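Local coordinates for protein enoyl-CoA hydratase carB homologue (Streptomyces cattleya, PDB 5O34) that probably acts as a crotonase-family lyase related to CarB and enoyl-CoA hydratases in the biosynthesis of the antibiotic thienamycin, at residues D127-Y132 and C183-F188; S226-L229 and L234-A237. One frame throughout, in Å; residues are numbered along the deposited sequence.

Interaction 1: D127-Y132 and C183-F188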
loop_
_atom_site.group_PDB
_atom_site.type_symbol
_atom_site.label_atom_id
_atom_site.label_comp_id
_atom_site.label_asym_id
_atom_site.label_seq_id
_atom_site.Cartn_x
_atom_site.Cartn_y
_atom_site.Cartn_z
ATOM N N ASP A 127 18.750 6.480 18.716
ATOM C CA ASP A 127 19.123 7.640 17.887
ATOM C C ASP A 127 18.497 7.550 16.488
ATOM O O ASP A 127 17.980 8.552 15.984
ATOM C CB ASP A 127 20.654 7.828 17.820
ATOM C CG ASP A 127 21.289 8.224 19.145
ATOM O OD1 ASP A 127 20.631 8.952 19.931
ATOM O OD2 ASP A 127 22.455 7.832 19.386
ATOM N N ILE A 128 18.513 6.330 15.892
ATOM C CA ILE A 128 17.924 5.954 14.597
ATOM C C ILE A 128 16.433 6.273 14.600
ATOM O O ILE A 128 15.940 6.969 13.705
ATOM C CB ILE A 128 18.201 4.431 14.335
ATOM C CG1 ILE A 128 19.679 4.208 14.042
ATOM C CG2 ILE A 128 17.336 3.859 13.189
ATOM C CD1 ILE A 128 20.104 4.725 12.688
ATOM N N THR A 129 15.721 5.773 15.645
ATOM C CA THR A 129 14.288 5.967 15.835
ATOM C C THR A 129 13.970 7.445 15.990
ATOM O O THR A 129 13.042 7.924 15.346
ATOM C CB THR A 129 13.745 5.105 17.007
ATOM O OG1 THR A 129 14.230 3.767 16.898
ATOM C CG2 THR A 129 12.220 5.082 17.063
ATOM N N ASP A 130 14.776 8.175 16.778
ATOM C CA ASP A 130 14.603 9.617 16.993
ATOM C C ASP A 130 14.826 10.402 15.703
ATOM O O ASP A 130 14.106 11.366 15.462
ATOM C CB ASP A 130 15.476 10.138 18.157
ATOM C CG ASP A 130 15.065 9.652 19.552
ATOM O OD1 ASP A 130 14.197 8.743 19.645
ATOM O OD2 ASP A 130 15.632 10.159 20.549
ATOM N N LEU A 131 15.756 9.937 14.843
ATOM C CA LEU A 131 16.001 10.552 13.540
ATOM C C LEU A 131 14.831 10.282 12.587
ATOM O O LEU A 131 14.284 11.239 12.037
ATOM C CB LEU A 131 17.352 10.114 12.925
ATOM C CG LEU A 131 17.643 10.569 11.470
ATOM C CD1 LEU A 131 17.618 12.078 11.329
ATOM C CD2 LEU A 131 18.958 10.017 10.974
ATOM N N TYR A 132 14.412 9.001 12.431
ATOM C CA TYR A 132 13.298 8.659 11.534
ATOM C C TYR A 132 11.989 9.322 11.958
ATOM O O TYR A 132 11.262 9.828 11.098
ATOM C CB TYR A 132 13.116 7.141 11.380
ATOM C CG TYR A 132 14.327 6.383 10.876
ATOM C CD1 TYR A 132 15.299 7.010 10.090
ATOM C CD2 TYR A 132 14.463 5.020 11.110
ATOM C CE1 TYR A 132 16.401 6.308 9.600
ATOM C CE2 TYR A 132 15.544 4.303 10.597
ATOM C CZ TYR A 132 16.520 4.957 9.863
ATOM O OH TYR A 132 17.617 4.270 9.419
ATOM N N CYS A 183 16.277 -6.336 9.709
ATOM C CA CYS A 183 15.732 -5.254 8.891
ATOM C C CYS A 183 14.285 -4.878 9.252
ATOM O O CYS A 183 13.410 -4.799 8.382
ATOM C CB CYS A 183 15.889 -5.566 7.406
ATOM S SG CYS A 183 15.764 -4.110 6.343
ATOM N N ASN A 184 14.059 -4.592 10.541
ATOM C CA ASN A 184 12.760 -4.197 11.094
ATOM C C ASN A 184 12.291 -2.882 10.502
ATOM O O ASN A 184 11.151 -2.787 10.049
ATOM C CB ASN A 184 12.831 -4.089 12.627
ATOM C CG ASN A 184 13.377 -5.320 13.294
ATOM O OD1 ASN A 184 14.566 -5.633 13.181
ATOM N ND2 ASN A 184 12.520 -6.043 13.988
ATOM N N PHE A 185 13.170 -1.875 10.511
ATOM C CA PHE A 185 12.906 -0.545 9.984
ATOM C C PHE A 185 12.755 -0.569 8.471
ATOM O O PHE A 185 11.786 -0.017 7.950
ATOM C CB PHE A 185 14.006 0.425 10.418
ATOM C CG PHE A 185 13.815 0.979 11.806
ATOM C CD1 PHE A 185 14.687 0.637 12.835
ATOM C CD2 PHE A 185 12.755 1.834 12.092
ATOM C CE1 PHE A 185 14.513 1.155 14.124
ATOM C CE2 PHE A 185 12.584 2.354 13.377
ATOM C CZ PHE A 185 13.456 2.002 14.390
ATOM N N GLY A 186 13.674 -1.251 7.793
ATOM C CA GLY A 186 13.660 -1.389 6.344
ATOM C C GLY A 186 12.388 -2.030 5.841
ATOM O O GLY A 186 11.779 -1.529 4.897
ATOM N N GLY A 187 11.967 -3.098 6.516
ATOM C CA GLY A 187 10.739 -3.822 6.223
ATOM C C GLY A 187 9.524 -2.932 6.372
ATOM O O GLY A 187 8.707 -2.852 5.453
ATOM N N PHE A 188 9.426 -2.207 7.505
ATOM C CA PHE A 188 8.318 -1.273 7.738
ATOM C C PHE A 188 8.274 -0.117 6.719
ATOM O O PHE A 188 7.217 0.152 6.137
ATOM C CB PHE A 188 8.339 -0.726 9.176
ATOM C CG PHE A 188 7.238 0.280 9.410
ATOM C CD1 PHE A 188 5.936 -0.138 9.663
ATOM C CD2 PHE A 188 7.488 1.644 9.312
ATOM C CE1 PHE A 188 4.907 0.787 9.812
ATOM C CE2 PHE A 188 6.457 2.567 9.466
ATOM C CZ PHE A 188 5.171 2.131 9.696
#
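Phe185 reaches across from helix 184-194 to Ile128, Thr129 and Tyr132 of helix 120-137, a buried helix-helix contact inside the crotonase fold. At its centre is a T-shaped (edge-to-face) aromatic pair: the edge of Tyr132 addresses a face of Phe185, with ring centroids 5.3 Å apart and planes at 75°. The closest approach in the pair is Tyr132 CD2 to Phe185 CD2, 3.7 Å, while Tyr132 CE2 stands over the rim of the Phe185 ring near CG. Ile128 uses its CG2 branch, anti to the backbone N, to touch Phe185 CE1 at 4.0 Å over the same ring. At the far end of the phenyl group, Thr129 comes to the edge, near the ring plane.

The two short helical segments run roughly parallel, 23° between their directions, but their axes approach no closer than 12.7 Å, so side chains alone span the gap. Phe185 CG lies anti to its carbonyl carbon (chi1 -82°), which carries the ring out toward helix 120-137. Ile266 and Ala270 of helix 252-273 and Gln156 of helix 152-158 also pack on Phe185. The Thr129 hydroxyl is hydrogen-bonded to Ile125 O one turn back, and the same OG1 lies 3.2 Å from Phe185 CZ.

Interaction 2: S226-L229 and L234-A237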
loop_
_atom_site.group_PDB
_atom_site.type_symbol
_atom_site.label_atom_id
_atom_site.label_comp_id
_atom_site.label_asym_id
_atom_site.label_seq_id
_atom_site.Cartn_x
_atom_site.Cartn_y
_atom_site.Cartn_z
ATOM N N SER A 226 21.278 13.066 -14.352
ATOM C CA SER A 226 22.264 13.542 -13.366
ATOM C C SER A 226 22.588 15.065 -13.454
ATOM O O SER A 226 22.537 15.707 -12.404
ATOM C CB SER A 226 23.547 12.715 -13.420
ATOM O OG SER A 226 23.294 11.319 -13.400
ATOM N N PRO A 227 22.845 15.691 -14.649
ATOM C CA PRO A 227 23.154 17.139 -14.672
ATOM C C PRO A 227 22.049 18.101 -14.191
ATOM O O PRO A 227 22.349 19.256 -13.872
ATOM C CB PRO A 227 23.505 17.394 -16.148
ATOM C CG PRO A 227 22.763 16.315 -16.908
ATOM C CD PRO A 227 22.966 15.119 -16.010
ATOM N N ARG A 228 20.795 17.636 -14.105
ATOM C CA ARG A 228 19.664 18.477 -13.695
ATOM C C ARG A 228 19.078 18.108 -12.302
ATOM O O ARG A 228 18.071 18.702 -11.898
ATOM C CB ARG A 228 18.580 18.408 -14.791
ATOM C CG ARG A 228 17.631 19.597 -14.866
ATOM C CD ARG A 228 16.392 19.200 -15.649
ATOM N NE ARG A 228 15.323 20.195 -15.542
ATOM C CZ ARG A 228 14.196 20.163 -16.249
ATOM N NH1 ARG A 228 13.982 19.189 -17.128
ATOM N NH2 ARG A 228 13.279 21.109 -16.090
ATOM N N LEU A 229 19.711 17.158 -11.569
ATOM C CA LEU A 229 19.226 16.680 -10.259
ATOM C C LEU A 229 18.964 17.798 -9.219
ATOM O O LEU A 229 17.820 17.936 -8.769
ATOM C CB LEU A 229 20.120 15.576 -9.644
ATOM C CG LEU A 229 19.646 15.040 -8.267
ATOM C CD1 LEU A 229 18.366 14.220 -8.379
ATOM C CD2 LEU A 229 20.703 14.230 -7.601
ATOM N N LEU A 234 15.655 22.017 -6.373
ATOM C CA LEU A 234 15.436 23.410 -5.976
ATOM C C LEU A 234 14.238 24.038 -6.667
ATOM O O LEU A 234 13.554 24.855 -6.050
ATOM C CB LEU A 234 16.707 24.250 -6.146
ATOM C CG LEU A 234 17.978 23.648 -5.518
ATOM C CD1 LEU A 234 19.195 24.409 -5.917
ATOM C CD2 LEU A 234 17.862 23.484 -4.005
ATOM N N GLU A 235 13.937 23.620 -7.914
ATOM C CA GLU A 235 12.746 24.095 -8.637
ATOM C C GLU A 235 11.499 23.590 -7.900
ATOM O O GLU A 235 10.581 24.373 -7.652
ATOM C CB GLU A 235 12.741 23.621 -10.104
ATOM C CG GLU A 235 11.515 24.073 -10.883
ATOM C CD GLU A 235 11.402 23.647 -12.336
ATOM O OE1 GLU A 235 12.309 22.943 -12.843
ATOM O OE2 GLU A 235 10.393 24.031 -12.972
ATOM N N LEU A 236 11.492 22.296 -7.514
ATOM C CA LEU A 236 10.382 21.712 -6.759
ATOM C C LEU A 236 10.281 22.330 -5.360
ATOM O O LEU A 236 9.172 22.640 -4.917
ATOM C CB LEU A 236 10.460 20.170 -6.704
ATOM C CG LEU A 236 9.391 19.444 -5.856
ATOM C CD1 LEU A 236 7.973 19.679 -6.386
ATOM C CD2 LEU A 236 9.691 17.983 -5.778
ATOM N N ALA A 237 11.434 22.548 -4.692
ATOM C CA ALA A 237 11.486 23.197 -3.369
ATOM C C ALA A 237 10.872 24.601 -3.429
ATOM O O ALA A 237 10.122 24.977 -2.529
ATOM C CB ALA A 237 12.916 23.267 -2.876
#
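Arg228 and Glu235 meet through their charged ends, joining the loop after strand 222-224 to helix 229-242, the helix that this loop leads into. The electrostatic part is one long salt bridge, Arg228 NH2 to Glu235 OE1 at 3.9 Å. The carboxylate oxygen approaches the guanidinium obliquely, and the two planar groups are inclined by 30°. Glu235 OE1 also has a long, weak ion pair with Arg232 NH1 of the same helix.

Van der Waals contact adds little, since just 49 Å² is buried over both segments. Each side chain is stretched out: Arg228 is extended from CG to NE, and Glu235 carries its CG anti to the backbone N (chi1 179°) and continues straight beyond it, so that the two charged groups come together well away from the backbones.

Backbone bonding belongs to the surroundings of the pair. Leu229 N, at the start of helix 229-242, bonds back to Ser226 O at 3.3 Å in the loop before it, and Glu235 O accepts a hydrogen bond from Thr239 OG1 farther along the helix. With arginine exposed and glutamate partly so, the long separation implies a solvent-screened, probably modest electrostatic attraction between loop and helix.

Interaction 1 belongs to the core and interaction 2 to the surface, on opposite sides of the chain's centre, with their own centres about 27 Å apart. They share no secondary-structure element. The pairing of 127-132 with 183-188 joins segments of two helices with 50 residues of helix, strand and loop between the segments, whereas 226-229 and 234-237 are near neighbours in sequence, a loop and the helix that follows it. Chemistry follows place: all four touching residues of interaction 1 are buried and gather round one phenyl ring, through an aromatic edge, a methyl branch and a threonine hydroxyl, while interaction 2 is a single pair of opposite charges with far less surface buried.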